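Tricorn protease (Thermoplasma acidophilum, PDB 1K32) cleaves peptides as a serine protease of family S41, probably trimming the oligopeptides that the proteasome releases. Local coordinates at residues A[662-665]-A[666-670]; A[691-694]-A[695-699]; A[704-707]-A[708-712]; A[829-832]-A[833-836]. All blocks are in the same frame, centred on the assembly; numbering follows the deposited sequence.

Contact 1: residues A[662-665]-A[666-670]; sequences QMYD and EAWKL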
loop_
_atom_site.group_PDB
_atom_site.type_symbol
_atom_site.label_atom_id
_atom_site.label_comp_id
_atom_site.label_asym_id
_atom_site.label_seq_id
_atom_site.Cartn_x
_atom_site.Cartn_y
_atom_site.Cartn_z
ATOM N N GLN A 662 50.335 -19.122 24.099
ATOM C CA GLN A 662 49.624 -19.790 23.002
ATOM C C GLN A 662 49.974 -19.185 21.642
ATOM O O GLN A 662 50.090 -19.915 20.648
ATOM C CB GLN A 662 48.112 -19.725 23.225
ATOM C CG GLN A 662 47.259 -20.552 22.239
ATOM C CD GLN A 662 47.034 -19.864 20.894
ATOM O OE1 GLN A 662 47.102 -18.631 20.791
ATOM N NE2 GLN A 662 46.749 -20.661 19.855
ATOM N N MET A 663 50.171 -17.863 21.609
ATOM C CA MET A 663 50.497 -17.155 20.362
ATOM C C MET A 663 51.931 -17.394 19.890
ATOM O O MET A 663 52.174 -17.558 18.702
ATOM C CB MET A 663 50.237 -15.650 20.527
ATOM C CG MET A 663 48.764 -15.312 20.657
ATOM S SD MET A 663 48.424 -13.666 21.354
ATOM C CE MET A 663 48.583 -12.633 19.875
ATOM N N TYR A 664 52.884 -17.399 20.817
ATOM C CA TYR A 664 54.269 -17.663 20.437
ATOM C C TYR A 664 54.325 -19.086 19.879
ATOM O O TYR A 664 54.892 -19.326 18.814
ATOM C CB TYR A 664 55.196 -17.554 21.650
ATOM C CG TYR A 664 56.580 -18.074 21.355
ATOM C CD1 TYR A 664 57.470 -17.327 20.578
ATOM C CD2 TYR A 664 56.963 -19.370 21.756
ATOM C CE1 TYR A 664 58.712 -17.851 20.194
ATOM C CE2 TYR A 664 58.200 -19.905 21.374
ATOM C CZ TYR A 664 59.068 -19.141 20.592
ATOM O OH TYR A 664 60.273 -19.659 20.180
ATOM N N ASP A 665 53.736 -20.031 20.609
ATOM C CA ASP A 665 53.708 -21.419 20.163
ATOM C C ASP A 665 53.112 -21.533 18.747
ATOM O O ASP A 665 53.698 -22.176 17.878
ATOM C CB ASP A 665 52.911 -22.280 21.148
ATOM C CG ASP A 665 53.739 -22.725 22.343
ATOM O OD1 ASP A 665 53.146 -23.309 23.267
ATOM O OD2 ASP A 665 54.975 -22.504 22.361
ATOM N N GLU A 666 51.971 -20.894 18.503
ATOM C CA GLU A 666 51.355 -20.957 17.171
ATOM C C GLU A 666 52.216 -20.280 16.101
ATOM O O GLU A 666 52.324 -20.778 14.976
ATOM C CB GLU A 666 49.951 -20.331 17.177
ATOM C CG GLU A 666 49.200 -20.554 15.870
ATOM C CD GLU A 666 47.681 -20.518 16.009
ATOM O OE1 GLU A 666 47.002 -21.203 15.206
ATOM O OE2 GLU A 666 47.165 -19.803 16.901
ATOM N N ALA A 667 52.826 -19.146 16.448
ATOM C CA ALA A 667 53.686 -18.421 15.507
ATOM C C ALA A 667 54.873 -19.307 15.132
ATOM O O ALA A 667 55.263 -19.387 13.976
ATOM C CB ALA A 667 54.188 -17.123 16.139
ATOM N N TRP A 668 55.439 -19.968 16.132
ATOM C CA TRP A 668 56.574 -20.867 15.938
ATOM C C TRP A 668 56.145 -22.064 15.065
ATOM O O TRP A 668 56.845 -22.434 14.126
ATOM C CB TRP A 668 57.068 -21.339 17.316
ATOM C CG TRP A 668 58.117 -22.403 17.287
ATOM C CD1 TRP A 668 59.461 -22.228 17.178
ATOM C CD2 TRP A 668 57.895 -23.814 17.333
ATOM N NE1 TRP A 668 60.103 -23.449 17.150
ATOM C CE2 TRP A 668 59.161 -24.440 17.244
ATOM C CE3 TRP A 668 56.746 -24.614 17.442
ATOM C CZ2 TRP A 668 59.311 -25.832 17.260
ATOM C CZ3 TRP A 668 56.895 -25.996 17.457
ATOM C CH2 TRP A 668 58.172 -26.592 17.366
ATOM N N LYS A 669 54.985 -22.641 15.373
ATOM C CA LYS A 669 54.440 -23.790 14.638
ATOM C C LYS A 669 54.091 -23.443 13.187
ATOM O O LYS A 669 54.326 -24.242 12.283
ATOM C CB LYS A 669 53.202 -24.338 15.368
ATOM C CG LYS A 669 52.432 -25.429 14.626
ATOM C CD LYS A 669 51.502 -26.181 15.585
ATOM C CE LYS A 669 50.657 -27.223 14.865
ATOM N NZ LYS A 669 51.480 -28.106 13.998
ATOM N N LEU A 670 53.537 -22.251 12.967
ATOM C CA LEU A 670 53.199 -21.809 11.616
ATOM C C LEU A 670 54.490 -21.613 10.819
ATOM O O LEU A 670 54.603 -22.056 9.689
ATOM C CB LEU A 670 52.401 -20.494 11.653
ATOM C CG LEU A 670 50.903 -20.571 12.000
ATOM C CD1 LEU A 670 50.376 -19.190 12.400
ATOM C CD2 LEU A 670 50.130 -21.107 10.798
HETATM O O HOH W 1 46.897 -17.249 18.440
#
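Gln662 and Glu666 meet one turn apart on helix 656-674, an i to i+4 contact within the first helix of the C1 domain. The two side chains run alongside each other in the same direction, and Gln662 NE2 donates to Glu666 OE2 over 3.1 Å. The amide and carboxylate planes stand almost perpendicular, 88° apart, and the donor arrives from above the carboxylate plane. A bend at chi2 (-81°) swings the Gln662 amide along the helix toward the carboxylate. One water closes the ring, donating to Gln662 OE1 at 2.7 Å and to the same Glu666 OE2 at 3.0 Å. Glu666 also forms salt bridges with Arg337 and Arg339, which probably hold the carboxylate more strongly than the amide does. Were Gln662 replaced by alanine, Glu666 OE2 would probably lose its amide donor and the bridging water one of its two acceptors.

Farther round the helix, Tyr664 and Trp668 slant across one another, while their polar ends reach helix 678-693: Tyr664 OH bonds to Tyr689 O, and Trp668 NE1 to Ser685 O. Beneath them the main-chain ladder is regular, with Ala667 N 2.8 Å from Met663 O. The Trp668 ring also turns an edge to a main-chain oxygen, its CE3 lying 3.9 Å from Asp665 O in the ring plane.

Contact 2: residues A[691-694]-A[695-699]; sequences KYRN and LVPLC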
loop_
_atom_site.group_PDB
_atom_site.type_symbol
_atom_site.label_atom_id
_atom_site.label_comp_id
_atom_site.label_asym_id
_atom_site.label_seq_id
_atom_site.Cartn_x
_atom_site.Cartn_y
_atom_site.Cartn_z
ATOM N N LYS A 691 65.043 -20.769 23.127
ATOM C CA LYS A 691 65.647 -19.447 23.205
ATOM C C LYS A 691 64.599 -18.328 23.208
ATOM O O LYS A 691 64.633 -17.434 24.054
ATOM C CB LYS A 691 66.619 -19.325 22.031
ATOM C CG LYS A 691 66.941 -17.961 21.518
ATOM C CD LYS A 691 67.965 -18.089 20.386
ATOM C CE LYS A 691 69.248 -18.773 20.899
ATOM N NZ LYS A 691 70.385 -18.718 19.956
ATOM N N TYR A 692 63.655 -18.373 22.282
ATOM C CA TYR A 692 62.644 -17.329 22.247
ATOM C C TYR A 692 61.465 -17.604 23.168
ATOM O O TYR A 692 60.840 -16.675 23.678
ATOM C CB TYR A 692 62.200 -17.090 20.808
ATOM C CG TYR A 692 63.365 -16.575 19.999
ATOM C CD1 TYR A 692 64.059 -17.408 19.123
ATOM C CD2 TYR A 692 63.822 -15.269 20.176
ATOM C CE1 TYR A 692 65.176 -16.949 18.445
ATOM C CE2 TYR A 692 64.932 -14.802 19.512
ATOM C CZ TYR A 692 65.609 -15.637 18.648
ATOM O OH TYR A 692 66.719 -15.162 17.993
ATOM N N ARG A 693 61.180 -18.879 23.406
ATOM C CA ARG A 693 60.097 -19.226 24.312
ATOM C C ARG A 693 60.452 -18.694 25.711
ATOM O O ARG A 693 59.574 -18.348 26.487
ATOM C CB ARG A 693 59.902 -20.750 24.341
ATOM C CG ARG A 693 58.749 -21.223 25.219
ATOM C CD ARG A 693 59.235 -21.617 26.593
ATOM N NE ARG A 693 58.148 -22.088 27.450
ATOM C CZ ARG A 693 57.339 -21.294 28.146
ATOM N NH1 ARG A 693 56.380 -21.818 28.893
ATOM N NH2 ARG A 693 57.502 -19.975 28.110
ATOM N N ASN A 694 61.742 -18.601 26.023
ATOM C CA ASN A 694 62.150 -18.106 27.341
ATOM C C ASN A 694 61.924 -16.608 27.534
ATOM O O ASN A 694 61.858 -16.116 28.667
ATOM C CB ASN A 694 63.621 -18.431 27.619
ATOM C CG ASN A 694 63.852 -19.912 27.894
ATOM O OD1 ASN A 694 62.954 -20.612 28.352
ATOM N ND2 ASN A 694 65.059 -20.384 27.627
ATOM N N LEU A 695 61.817 -15.874 26.435
ATOM C CA LEU A 695 61.586 -14.434 26.537
ATOM C C LEU A 695 60.104 -14.122 26.656
ATOM O O LEU A 695 59.726 -13.022 27.035
ATOM C CB LEU A 695 62.128 -13.717 25.311
ATOM C CG LEU A 695 63.623 -13.833 25.054
ATOM C CD1 LEU A 695 63.941 -13.086 23.764
ATOM C CD2 LEU A 695 64.413 -13.269 26.254
ATOM N N VAL A 696 59.264 -15.092 26.318
ATOM C CA VAL A 696 57.827 -14.881 26.373
ATOM C C VAL A 696 57.319 -14.404 27.734
ATOM O O VAL A 696 56.528 -13.465 27.799
ATOM C CB VAL A 696 57.080 -16.146 25.950
ATOM C CG1 VAL A 696 55.572 -15.953 26.105
ATOM C CG2 VAL A 696 57.420 -16.466 24.492
ATOM N N PRO A 697 57.762 -15.041 28.838
ATOM C CA PRO A 697 57.275 -14.579 30.148
ATOM C C PRO A 697 57.708 -13.151 30.530
ATOM O O PRO A 697 57.124 -12.539 31.424
ATOM C CB PRO A 697 57.791 -15.653 31.116
ATOM C CG PRO A 697 58.995 -16.226 30.404
ATOM C CD PRO A 697 58.558 -16.276 28.966
ATOM N N LEU A 698 58.715 -12.618 29.844
ATOM C CA LEU A 698 59.175 -11.252 30.120
ATOM C C LEU A 698 58.241 -10.236 29.441
ATOM O O LEU A 698 58.235 -9.066 29.791
ATOM C CB LEU A 698 60.593 -11.021 29.587
ATOM C CG LEU A 698 61.724 -12.000 29.902
ATOM C CD1 LEU A 698 63.036 -11.428 29.383
ATOM C CD2 LEU A 698 61.827 -12.236 31.392
ATOM N N CYS A 699 57.460 -10.697 28.466
ATOM C CA CYS A 699 56.547 -9.826 27.730
ATOM C C CYS A 699 55.283 -9.489 28.502
ATOM O O CYS A 699 54.632 -10.361 29.070
ATOM C CB CYS A 699 56.161 -10.475 26.401
ATOM S SG CYS A 699 57.549 -10.769 25.306
#
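Tyr692 and Leu695 touch where the chain leaves its helix, the ring carbon CD2 of Tyr692 lying 4.2 Å from CD1 of Leu695. The approach is a loose apolar one, and the main chain binds the two residues more firmly: Leu695 N donates to Tyr692 O at 3.0 Å, an i to i+3 bond whose donor stands well above the carbonyl plane. Val696 N then reaches back to Arg693 O at 3.3 Å, with a second, weak bond to Tyr692 O at 3.5 Å. The methyl CG2 of Val696 also rests against both of those carbonyl oxygens.

On another side of the turn, Arg693 and Pro697 cross at about a right angle. The chain of Arg693 bends at chi2 (-96°), which brings NH2 to 3.9 Å from Pro697 CD; the proline carbon meets the guanidinium at its edge, near its plane. Pro697 CD also sits 3.3 Å from Asn694 O.

The two i to i+3 bonds belong to the stretch where helix 678-693 gives way to a short 3-10 segment, 696-698, on the way to helix 702-714 of the C1 domain. Leu698 N bonds back to Leu695 O, just ahead of that segment.

Beyond this first shell, Lys691 lays its CG over one face of the Tyr692 ring, toward its rim, Tyr692 OH bonds to Glu715, and Tyr247 bonds to Lys691 O while packing against Leu695. Tyr664 of helix 656-674 packs against Tyr692, Arg693 and Val696.

Contact 3: residues A[704-707]-A[708-712]; sequences DLSN and VIVEM
Leu705 and Ile709 form the main apolar pair along helix 702-714, the third helix of the C1 domain, one turn apart on the flank that meets helix 656-674. Their side chains cross at a slant. The branch CD2 of Leu705 does the touching, 3.5 Å from Ile709 CG1 and equally near Ile709 CD1, the former closer than carbons usually pack. Leu705 has an unusual chi1 of -149°, which may go with this tight fit. Phe660 and Met663 pack on Leu705, and Ala667 on Ile709.

The main-chain hydrogen bonds differ in quality along the helix. Ile709 N to Leu705 O, at 2.9 Å, is almost straight (172°), and Val710 N to Ser706 O is equally firm. By contrast, Val708 N to Asp704 O and Glu711 N to Asn707 O are both weak.

The carboxylates find their partners outside these two turns. Asp704 OD1 accepts from Lys700 N and Thr701 N just ahead of the helix, and Glu711 makes salt bridges to Lys177 and Arg250.

Carbon-to-oxygen packing completes the turn: Val710 CG2 comes to 3.1 Å from Ser706 O and to 3.8 Å from Ser706 OG.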
loop_
_atom_site.group_PDB
_atom_site.type_symbol
_atom_site.label_atom_id
_atom_site.label_comp_id
_atom_site.label_asym_id
_atom_site.label_seq_id
_atom_site.Cartn_x
_atom_site.Cartn_y
_atom_site.Cartn_z
ATOM N N ASP A 704 55.815 -6.143 23.088
ATOM C CA ASP A 704 56.871 -6.971 23.664
ATOM C C ASP A 704 56.875 -8.319 22.945
ATOM O O ASP A 704 57.921 -8.795 22.507
ATOM C CB ASP A 704 56.605 -7.234 25.155
ATOM C CG ASP A 704 56.824 -6.013 26.018
ATOM O OD1 ASP A 704 56.347 -6.005 27.173
ATOM O OD2 ASP A 704 57.482 -5.059 25.555
ATOM N N LEU A 705 55.686 -8.911 22.826
ATOM C CA LEU A 705 55.524 -10.210 22.183
ATOM C C LEU A 705 56.002 -10.175 20.738
ATOM O O LEU A 705 56.607 -11.131 20.261
ATOM C CB LEU A 705 54.055 -10.652 22.222
ATOM C CG LEU A 705 53.759 -12.165 22.292
ATOM C CD1 LEU A 705 52.407 -12.445 21.656
ATOM C CD2 LEU A 705 54.825 -12.968 21.596
ATOM N N SER A 706 55.721 -9.071 20.045
ATOM C CA SER A 706 56.135 -8.912 18.657
ATOM C C SER A 706 57.651 -8.958 18.528
ATOM O O SER A 706 58.190 -9.616 17.640
ATOM C CB SER A 706 55.620 -7.576 18.107
ATOM O OG SER A 706 56.248 -7.258 16.883
ATOM N N ASN A 707 58.344 -8.251 19.412
ATOM C CA ASN A 707 59.796 -8.241 19.364
ATOM C C ASN A 707 60.342 -9.664 19.441
ATOM O O ASN A 707 61.301 -10.008 18.747
ATOM C CB ASN A 707 60.366 -7.408 20.523
ATOM C CG ASN A 707 60.271 -5.907 20.268
ATOM O OD1 ASN A 707 59.197 -5.285 20.390
ATOM N ND2 ASN A 707 61.394 -5.319 19.906
ATOM N N VAL A 708 59.733 -10.481 20.290
ATOM C CA VAL A 708 60.173 -11.858 20.458
ATOM C C VAL A 708 59.817 -12.695 19.241
ATOM O O VAL A 708 60.678 -13.375 18.688
ATOM C CB VAL A 708 59.546 -12.492 21.729
ATOM C CG1 VAL A 708 59.974 -13.962 21.869
ATOM C CG2 VAL A 708 59.967 -11.668 22.979
ATOM N N ILE A 709 58.560 -12.626 18.810
ATOM C CA ILE A 709 58.121 -13.411 17.655
ATOM C C ILE A 709 58.900 -13.095 16.383
ATOM O O ILE A 709 59.286 -13.997 15.638
ATOM C CB ILE A 709 56.613 -13.208 17.371
ATOM C CG1 ILE A 709 55.792 -13.993 18.397
ATOM C CG2 ILE A 709 56.270 -13.659 15.947
ATOM C CD1 ILE A 709 54.312 -13.899 18.212
ATOM N N VAL A 710 59.121 -11.807 16.138
ATOM C CA VAL A 710 59.828 -11.383 14.948
ATOM C C VAL A 710 61.261 -11.894 14.925
ATOM O O VAL A 710 61.738 -12.291 13.871
ATOM C CB VAL A 710 59.825 -9.834 14.822
ATOM C CG1 VAL A 710 60.737 -9.403 13.685
ATOM C CG2 VAL A 710 58.402 -9.345 14.571
ATOM N N GLU A 711 61.943 -11.857 16.076
ATOM C CA GLU A 711 63.320 -12.344 16.168
ATOM C C GLU A 711 63.348 -13.838 15.846
ATOM O O GLU A 711 64.227 -14.292 15.122
ATOM C CB GLU A 711 63.902 -12.109 17.574
ATOM C CG GLU A 711 64.258 -10.652 17.904
ATOM C CD GLU A 711 65.603 -10.217 17.334
ATOM O OE1 GLU A 711 66.001 -9.054 17.559
ATOM O OE2 GLU A 711 66.272 -11.035 16.667
ATOM N N MET A 712 62.392 -14.599 16.381
ATOM C CA MET A 712 62.361 -16.026 16.088
ATOM C C MET A 712 62.031 -16.214 14.608
ATOM O O MET A 712 62.614 -17.068 13.965
ATOM C CB MET A 712 61.373 -16.779 17.007
ATOM C CG MET A 712 60.024 -17.136 16.437
ATOM S SD MET A 712 59.883 -18.476 15.215
ATOM C CE MET A 712 58.246 -18.170 14.769
#

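Contact 4: residues A[829-832]-A[833-836]; sequences DRFI and RYRS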
loop_
_atom_site.group_PDB
_atom_site.type_symbol
_atom_site.label_atom_id
_atom_site.label_comp_id
_atom_site.label_asym_id
_atom_site.label_seq_id
_atom_site.Cartn_x
_atom_site.Cartn_y
_atom_site.Cartn_z
ATOM N N ASP A 829 47.704 12.279 1.117
ATOM C CA ASP A 829 47.908 12.794 -0.230
ATOM C C ASP A 829 49.081 12.123 -0.916
ATOM O O ASP A 829 49.680 12.673 -1.824
ATOM C CB ASP A 829 48.054 14.340 -0.231
ATOM C CG ASP A 829 49.297 14.846 0.512
ATOM O OD1 ASP A 829 49.485 16.083 0.539
ATOM O OD2 ASP A 829 50.087 14.046 1.063
ATOM N N ARG A 830 49.382 10.905 -0.483
ATOM C CA ARG A 830 50.477 10.125 -1.060
ATOM C C ARG A 830 50.265 9.813 -2.545
ATOM O O ARG A 830 51.193 9.895 -3.349
ATOM C CB ARG A 830 50.640 8.796 -0.301
ATOM C CG ARG A 830 51.624 7.832 -0.979
ATOM C CD ARG A 830 53.019 8.002 -0.428
ATOM N NE ARG A 830 53.233 7.048 0.652
ATOM C CZ ARG A 830 54.246 7.074 1.504
ATOM N NH1 ARG A 830 54.328 6.142 2.439
ATOM N NH2 ARG A 830 55.164 8.026 1.435
ATOM N N PHE A 831 49.051 9.426 -2.909
ATOM C CA PHE A 831 48.789 9.089 -4.301
ATOM C C PHE A 831 48.942 10.319 -5.191
ATOM O O PHE A 831 49.468 10.217 -6.298
ATOM C CB PHE A 831 47.385 8.494 -4.463
ATOM C CG PHE A 831 47.100 8.005 -5.854
ATOM C CD1 PHE A 831 47.782 6.903 -6.373
ATOM C CD2 PHE A 831 46.154 8.645 -6.648
ATOM C CE1 PHE A 831 47.521 6.446 -7.657
ATOM C CE2 PHE A 831 45.883 8.192 -7.942
ATOM C CZ PHE A 831 46.569 7.089 -8.443
ATOM N N ILE A 832 48.476 11.477 -4.715
ATOM C CA ILE A 832 48.608 12.715 -5.491
ATOM C C ILE A 832 50.087 12.982 -5.724
ATOM O O ILE A 832 50.505 13.240 -6.856
ATOM C CB ILE A 832 47.981 13.924 -4.760
ATOM C CG1 ILE A 832 46.468 13.716 -4.634
ATOM C CG2 ILE A 832 48.277 15.220 -5.533
ATOM C CD1 ILE A 832 45.758 14.709 -3.715
ATOM N N ARG A 833 50.877 12.902 -4.653
ATOM C CA ARG A 833 52.318 13.119 -4.740
ATOM C C ARG A 833 52.957 12.120 -5.703
ATOM O O ARG A 833 53.877 12.461 -6.434
ATOM C CB ARG A 833 52.965 12.992 -3.352
ATOM C CG ARG A 833 52.674 14.160 -2.411
ATOM C CD ARG A 833 53.147 13.897 -0.976
ATOM N NE ARG A 833 52.685 14.958 -0.082
ATOM C CZ ARG A 833 53.285 16.136 0.051
ATOM N NH1 ARG A 833 52.781 17.040 0.870
ATOM N NH2 ARG A 833 54.403 16.399 -0.608
ATOM N N TYR A 834 52.460 10.887 -5.704
ATOM C CA TYR A 834 52.977 9.839 -6.594
ATOM C C TYR A 834 52.700 10.144 -8.071
ATOM O O TYR A 834 53.600 10.084 -8.918
ATOM C CB TYR A 834 52.349 8.482 -6.256
ATOM C CG TYR A 834 52.634 7.442 -7.315
ATOM C CD1 TYR A 834 53.925 6.945 -7.494
ATOM C CD2 TYR A 834 51.634 7.023 -8.194
ATOM C CE1 TYR A 834 54.222 6.066 -8.520
ATOM C CE2 TYR A 834 51.917 6.137 -9.233
ATOM C CZ TYR A 834 53.214 5.664 -9.391
ATOM O OH TYR A 834 53.511 4.813 -10.424
ATOM N N ARG A 835 51.450 10.448 -8.392
ATOM C CA ARG A 835 51.112 10.753 -9.782
ATOM C C ARG A 835 51.828 12.025 -10.260
ATOM O O ARG A 835 52.280 12.092 -11.405
ATOM C CB ARG A 835 49.588 10.858 -9.945
ATOM C CG ARG A 835 48.851 9.523 -9.737
ATOM C CD ARG A 835 48.894 8.613 -10.966
ATOM N NE ARG A 835 48.348 9.331 -12.108
ATOM C CZ ARG A 835 49.046 9.665 -13.185
ATOM N NH1 ARG A 835 48.454 10.351 -14.148
ATOM N NH2 ARG A 835 50.315 9.279 -13.319
ATOM N N SER A 836 51.953 13.028 -9.390
ATOM C CA SER A 836 52.675 14.251 -9.768
ATOM C C SER A 836 54.134 13.871 -10.113
ATOM O O SER A 836 54.696 14.341 -11.097
ATOM C CB SER A 836 52.633 15.264 -8.613
ATOM O OG SER A 836 53.702 16.198 -8.665
#
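The first turn of helix 830-848 is tied by a salt bridge from Asp829, at its N-cap position, to Arg833 four residues on. Arg833 NE donates to Asp829 OD2 over 3.0 Å, with an N-H...O angle of 161°. The oxygen lies at the edge of the guanidinium, in its plane, yet the donor comes down on the carboxylate from above, the two planes standing 71° apart. With CG between the backbone N and the carbonyl carbon (chi1 65°), the Asp829 carboxylate is set beside Arg833 NE, while Arg833 stays extended from CG to NE and runs back past Asp829 O. The main chain adds a second link between the same two residues, Arg833 N to Asp829 O at 3.1 Å.

Each charge has a second mate: Asp829 OD2 also pairs with Arg738, and Arg833 NH2 with Asp742. A leucine in place of Arg833 would probably leave Asp742 without this mate and cost Asp829 OD2 its bond from NE, with Arg738 still pairing with the carboxylate.

Farther along, Phe831 and Arg835 lie side by side. Arg835 CG sits over one face of the phenyl ring in a CH-pi contact, 3.8 Å from the centroid and displaced toward the rim. Bends at chi2 and chi3 carry its guanidinium onward to Glu765 and Glu839. Tyr834 CD2 is 4.2 Å from Phe831 CE1, and its hydroxyl bonds to His857. Together these are i to i+3 and i to i+4 side-chain pairings of an alpha-helical N-terminus, its opening turn braced by an aspartate-arginine ion pair.

In the fold
Contacts 1, 2 and 3 belong to one C1-domain helical cluster, their centres 9 to 12 Å apart. Contacts 1 and 3 are buried and each stays within a single helix, 656-674 and 702-714; contact 2 is only partly buried and lies where helix 678-693 ends. They interlock: Met712 CE packs against Ala667 O and Trp668 CA, and Cys699 SG against Val708 CG2. Contact 4 stands apart on helix 830-848, its centre about 39 Å from that of contact 1, across the chain's centre. The chemistry differs accordingly: an amide-carboxylate-water ring in contact 1, turn bonds in contact 2, apolar packing in contact 3, and a buried ion-pair network in contact 4.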